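Local coordinates for putative peptide ABC-transport system periplasmic peptide-binding protein (Campylobacter jejuni, PDB 4OEV) that binds nickel(II) outside the cytoplasm, here together with oxalate, as the family-5 solute-binding component of an ABC-type importer, at residues Ser204-Leu207 with Lys211-Ala214; Val258-Asn263 with Lys298-Asp303. One frame throughout, in Å; residues are numbered along the deposited sequence.

Contact 1. Residues Ser204-Leu207 with Lys211-Ala214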
loop_
_atom_site.group_PDB
_atom_site.type_symbol
_atom_site.label_atom_id
_atom_site.label_comp_id
_atom_site.label_asym_id
_atom_site.label_seq_id
_atom_site.Cartn_x
_atom_site.Cartn_y
_atom_site.Cartn_z
ATOM N N SER A 204 15.806 -2.511 -14.940
ATOM C CA SER A 204 17.127 -1.921 -15.013
ATOM C C SER A 204 17.644 -2.008 -16.444
ATOM O O SER A 204 18.155 -1.023 -17.043
ATOM C CB SER A 204 18.026 -2.661 -13.994
ATOM O OG SER A 204 19.290 -2.060 -13.909
ATOM N N ALA A 205 17.461 -3.180 -17.039
ATOM C CA ALA A 205 17.934 -3.427 -18.406
ATOM C C ALA A 205 17.192 -2.593 -19.413
ATOM O O ALA A 205 17.740 -2.223 -20.452
ATOM C CB ALA A 205 17.781 -4.860 -18.755
ATOM N N GLU A 206 15.899 -2.385 -19.167
ATOM C CA GLU A 206 15.102 -1.638 -20.113
ATOM C C GLU A 206 15.383 -0.144 -19.999
ATOM O O GLU A 206 15.258 0.600 -20.983
ATOM C CB GLU A 206 13.614 -1.964 -19.944
ATOM C CG GLU A 206 13.325 -3.389 -20.401
ATOM C CD GLU A 206 11.901 -3.634 -20.829
ATOM O OE1 GLU A 206 11.128 -2.667 -21.017
ATOM O OE2 GLU A 206 11.554 -4.819 -21.001
ATOM N N LEU A 207 15.803 0.314 -18.832
ATOM C CA LEU A 207 16.315 1.672 -18.759
ATOM C C LEU A 207 17.546 1.771 -19.646
ATOM O O LEU A 207 17.641 2.644 -20.510
ATOM C CB LEU A 207 16.672 2.062 -17.325
ATOM C CG LEU A 207 15.466 2.451 -16.469
ATOM C CD1 LEU A 207 15.823 2.490 -14.977
ATOM C CD2 LEU A 207 14.913 3.788 -16.962
ATOM N N LYS A 211 14.227 1.147 -23.599
ATOM C CA LYS A 211 12.855 0.665 -23.785
ATOM C C LYS A 211 11.847 1.350 -22.851
ATOM O O LYS A 211 10.628 1.346 -23.107
ATOM C CB LYS A 211 12.816 -0.846 -23.579
ATOM C CG LYS A 211 13.149 -1.653 -24.820
ATOM C CD LYS A 211 13.489 -3.095 -24.440
ATOM C CE LYS A 211 13.395 -4.015 -25.637
ATOM N NZ LYS A 211 11.999 -4.548 -25.653
ATOM N N ILE A 212 12.349 1.923 -21.761
ATOM C CA ILE A 212 11.496 2.670 -20.833
ATOM C C ILE A 212 12.218 3.933 -20.380
ATOM O O ILE A 212 13.441 4.012 -20.453
ATOM C CB ILE A 212 11.074 1.826 -19.584
ATOM C CG1 ILE A 212 12.282 1.331 -18.822
ATOM C CG2 ILE A 212 10.227 0.644 -19.996
ATOM C CD1 ILE A 212 11.901 0.528 -17.491
ATOM N N ASP A 213 11.451 4.913 -19.908
ATOM C CA ASP A 213 11.978 6.208 -19.482
ATOM C C ASP A 213 12.298 6.279 -18.014
ATOM O O ASP A 213 13.089 7.105 -17.598
ATOM C CB ASP A 213 10.965 7.340 -19.782
ATOM C CG ASP A 213 10.882 7.672 -21.249
ATOM O OD1 ASP A 213 11.946 7.913 -21.858
ATOM O OD2 ASP A 213 9.743 7.740 -21.784
ATOM N N ALA A 214 11.619 5.462 -17.225
ATOM C CA ALA A 214 11.695 5.541 -15.758
ATOM C C ALA A 214 11.216 4.264 -15.125
ATOM O O ALA A 214 10.308 3.620 -15.658
ATOM C CB ALA A 214 10.853 6.710 -15.232
HETATM O O HOH W 1 16.133 5.072 -20.700
#

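Contact 2. Residues Val258-Asn263 with Lys298-Asp303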
loop_
_atom_site.group_PDB
_atom_site.type_symbol
_atom_site.label_atom_id
_atom_site.label_comp_id
_atom_site.label_asym_id
_atom_site.label_seq_id
_atom_site.Cartn_x
_atom_site.Cartn_y
_atom_site.Cartn_z
ATOM N N VAL A 258 7.180 -18.190 20.959
ATOM C CA VAL A 258 7.935 -18.482 19.729
ATOM C C VAL A 258 8.062 -17.212 18.860
ATOM O O VAL A 258 9.136 -16.858 18.385
ATOM C CB VAL A 258 7.239 -19.593 18.932
ATOM C CG1 VAL A 258 7.802 -19.687 17.475
ATOM C CG2 VAL A 258 7.330 -20.932 19.703
ATOM N N ARG A 259 6.964 -16.483 18.695
ATOM C CA ARG A 259 6.995 -15.284 17.891
ATOM C C ARG A 259 7.876 -14.216 18.552
ATOM O O ARG A 259 8.625 -13.514 17.865
ATOM C CB ARG A 259 5.564 -14.749 17.677
ATOM C CG ARG A 259 4.806 -15.503 16.636
ATOM C CD ARG A 259 3.430 -14.949 16.490
ATOM N NE ARG A 259 2.504 -15.423 17.536
ATOM C CZ ARG A 259 1.876 -14.634 18.404
ATOM N NH1 ARG A 259 1.043 -15.203 19.270
ATOM N NH2 ARG A 259 2.059 -13.288 18.423
ATOM N N GLN A 260 7.837 -14.114 19.881
ATOM C CA GLN A 260 8.725 -13.164 20.535
ATOM C C GLN A 260 10.197 -13.600 20.365
ATOM O O GLN A 260 11.100 -12.799 20.138
ATOM C CB GLN A 260 8.386 -13.065 22.016
ATOM C CG GLN A 260 6.971 -12.590 22.301
ATOM C CD GLN A 260 6.651 -12.635 23.796
ATOM O OE1 GLN A 260 6.951 -13.622 24.476
ATOM N NE2 GLN A 260 6.028 -11.579 24.304
ATOM N N ALA A 261 10.426 -14.889 20.489
ATOM C CA ALA A 261 11.795 -15.397 20.359
ATOM C C ALA A 261 12.363 -15.076 18.966
ATOM O O ALA A 261 13.519 -14.637 18.844
ATOM C CB ALA A 261 11.825 -16.866 20.647
ATOM N N LEU A 262 11.565 -15.290 17.920
ATOM C CA LEU A 262 12.028 -15.011 16.564
ATOM C C LEU A 262 12.323 -13.519 16.359
ATOM O O LEU A 262 13.255 -13.149 15.634
ATOM C CB LEU A 262 11.001 -15.496 15.547
ATOM C CG LEU A 262 10.802 -17.005 15.647
ATOM C CD1 LEU A 262 9.699 -17.428 14.799
ATOM C CD2 LEU A 262 12.082 -17.753 15.198
ATOM N N ASN A 263 11.566 -12.664 17.030
ATOM C CA ASN A 263 11.871 -11.233 16.997
ATOM C C ASN A 263 13.223 -10.929 17.665
ATOM O O ASN A 263 14.033 -10.208 17.097
ATOM C CB ASN A 263 10.770 -10.447 17.653
ATOM C CG ASN A 263 9.703 -10.026 16.647
ATOM O OD1 ASN A 263 9.844 -8.994 15.987
ATOM N ND2 ASN A 263 8.671 -10.846 16.493
ATOM N N LYS A 298 7.791 0.102 23.361
ATOM C CA LYS A 298 8.673 -1.018 23.645
ATOM C C LYS A 298 9.165 -1.657 22.345
ATOM O O LYS A 298 8.498 -1.567 21.328
ATOM C CB LYS A 298 7.937 -2.063 24.492
ATOM C CG LYS A 298 7.840 -1.742 25.995
ATOM C CD LYS A 298 7.012 -2.845 26.663
ATOM C CE LYS A 298 6.791 -2.663 28.152
ATOM N NZ LYS A 298 5.822 -3.746 28.593
ATOM N N ILE A 299 10.355 -2.256 22.368
ATOM C CA ILE A 299 10.829 -2.997 21.205
ATOM C C ILE A 299 11.515 -4.297 21.591
ATOM O O ILE A 299 11.957 -4.482 22.739
ATOM C CB ILE A 299 11.829 -2.185 20.309
ATOM C CG1 ILE A 299 13.203 -2.087 20.980
ATOM C CG2 ILE A 299 11.245 -0.849 19.900
ATOM C CD1 ILE A 299 14.276 -1.512 20.097
ATOM N N TYR A 300 11.639 -5.163 20.587
ATOM C CA TYR A 300 12.415 -6.376 20.719
ATOM C C TYR A 300 13.851 -6.066 20.296
ATOM O O TYR A 300 14.158 -6.101 19.100
ATOM C CB TYR A 300 11.816 -7.510 19.849
ATOM C CG TYR A 300 10.450 -7.934 20.357
ATOM C CD1 TYR A 300 10.337 -8.803 21.447
ATOM C CD2 TYR A 300 9.275 -7.438 19.780
ATOM C CE1 TYR A 300 9.104 -9.191 21.944
ATOM C CE2 TYR A 300 8.008 -7.831 20.275
ATOM C CZ TYR A 300 7.939 -8.704 21.364
ATOM O OH TYR A 300 6.716 -9.126 21.891
ATOM N N LYS A 301 14.721 -5.732 21.256
ATOM C CA LYS A 301 16.154 -5.573 20.939
ATOM C C LYS A 301 16.737 -6.888 20.440
ATOM O O LYS A 301 16.271 -7.958 20.808
ATOM C CB LYS A 301 16.960 -5.131 22.142
ATOM C CG LYS A 301 16.768 -3.707 22.560
ATOM C CD LYS A 301 17.923 -3.274 23.494
ATOM C CE LYS A 301 18.223 -4.316 24.588
ATOM N NZ LYS A 301 19.280 -3.849 25.552
ATOM N N TYR A 302 17.794 -6.822 19.645
ATOM C CA TYR A 302 18.479 -8.030 19.217
ATOM C C TYR A 302 19.093 -8.716 20.440
ATOM O O TYR A 302 19.993 -8.172 21.054
ATOM C CB TYR A 302 19.554 -7.687 18.183
ATOM C CG TYR A 302 20.494 -8.827 17.863
ATOM C CD1 TYR A 302 20.019 -10.015 17.351
ATOM C CD2 TYR A 302 21.859 -8.696 18.049
ATOM C CE1 TYR A 302 20.877 -11.059 17.044
ATOM C CE2 TYR A 302 22.727 -9.725 17.730
ATOM C CZ TYR A 302 22.226 -10.904 17.224
ATOM O OH TYR A 302 23.085 -11.938 16.922
ATOM N N ASP A 303 18.607 -9.907 20.795
ATOM C CA ASP A 303 19.066 -10.621 22.010
ATOM C C ASP A 303 18.858 -12.137 21.829
ATOM O O ASP A 303 17.812 -12.699 22.215
ATOM C CB ASP A 303 18.294 -10.115 23.233
ATOM C CG ASP A 303 18.899 -10.529 24.550
ATOM O OD1 ASP A 303 19.719 -11.480 24.627
ATOM O OD2 ASP A 303 18.508 -9.881 25.541
#

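Contact 1. Residues Ser204-Leu207 with Lys211-Ala214
Glu206 O, in the last turns of helix 200-208, receives two backbone N-H groups from the loop that follows. Lys211 N donates from 2.9 Å to Glu206 O, lying in the carbonyl plane, though its N-H is bent to 132°. Ile212 N reaches the same Glu206 O from 3.3 Å with a straighter N-H, yet it stands well above that plane, so the two donors share one oxygen without competing for one direction. Asn209 OD1, in the intervening turn, also accepts a hydrogen bond from Lys211 N. Farther along the loop a water takes over: it donates to Leu207 O and to Ile212 O, 2.9 Å from each, and so gives each carbonyl a donor while tying helix to loop. The arrangement is a helix-to-strand connection in a periplasmic-binding-protein fold, carrying the chain out of helix 200-208 and sharply off its direction into strand 214-216. The side chain of Glu206 lies against the loop. With CG beside the backbone N (chi1 -70°), its chain sets OE1 3.6 Å from Lys211 CB and equally close to Ile212 CG2. Its charge is answered by Lys195, which forms a salt bridge with OE1; Lys211 NZ stays 4.7 Å from Glu206 OE2, too far for a salt bridge, though the opposite charge is probably favourable. Ile212 CG1 fits against the peptide between Glu206 and Leu207, and Leu207 CD2 slides over the backbone to lie 3.7 Å from Ala214 N. Asp213 turns its carboxylate away from the helix, where OD2 accepts from Ile8 N and forms a salt bridge with Lys494 NZ.

Contact 2. Residues Val258-Asn263 with Lys298-Asp303
Tyr300 lays one face of its ring against Asn263, whose CB sits 3.7 Å from Tyr300 CG. Seen from the ring, that methylene is displaced toward the root of the side chain: Asn263 CB is 4.2 Å from the centroid of the Tyr300 ring and 29° off its normal, a CH-pi contact over the face. The amide of Asn263 is inclined to the ring by 33°, and its ND2 points back to its own helix, donating almost straight (169°) to Arg259 O over 3.0 Å. Asn263 N approaches Arg259 O from the opposite face of that carbonyl, so two donors hold the oxygen, while Phe454 O takes a further hydrogen bond from ND2. These bonds fix the rotation of the buried amide, while the helix backbone itself directs CB at the ring. This is the closely packed half of the contact, and Tyr449, stacked on Tyr300, and Tyr264, meeting it edge-to-face, enclose the ring further.

The other half is looser. Gln260, partly exposed, carries CG beside the backbone N and runs extended past the phenol end, with CG 3.5 Å from Tyr300 OH. Gln260 NE2 is equally far from that hydroxyl, but no hydrogen bond joins them; the OH bonds instead to Tyr449 O, which anchors the phenol end of the ring inside the fold. Beyond Tyr300 the loop leaves the helix with Lys301 and Tyr302 exposed, until Asp303 becomes the N-cap of helix 304-313, OD1 accepting from Lys306 N. Through one aromatic plug, the loop leading into helix 304-313 is thus tied to helices 256-265 and 434-450, an arrangement within the family-5 solute-binding fold.

Both contacts join a helix to a loop and lie away from the nickel and oxalate site. Their centres are 24 and 26 Å from the centre of the chain, so they are locally buried but peripheral, with exposed Lys211 at the margin of contact 1 and partly exposed Gln260 at that of contact 2. Contact 1 is local, three residues separating its segments, and is joined by backbone hydrogen bonds and a bridging water. Contact 2 spans 34 intervening residues and relies on one aromatic ring, with no hydrogen bond across it. They touch opposite ends of the long strand 454-467. Salt bridges flank the first, whereas stacked and edge-to-face tyrosines crowd the second.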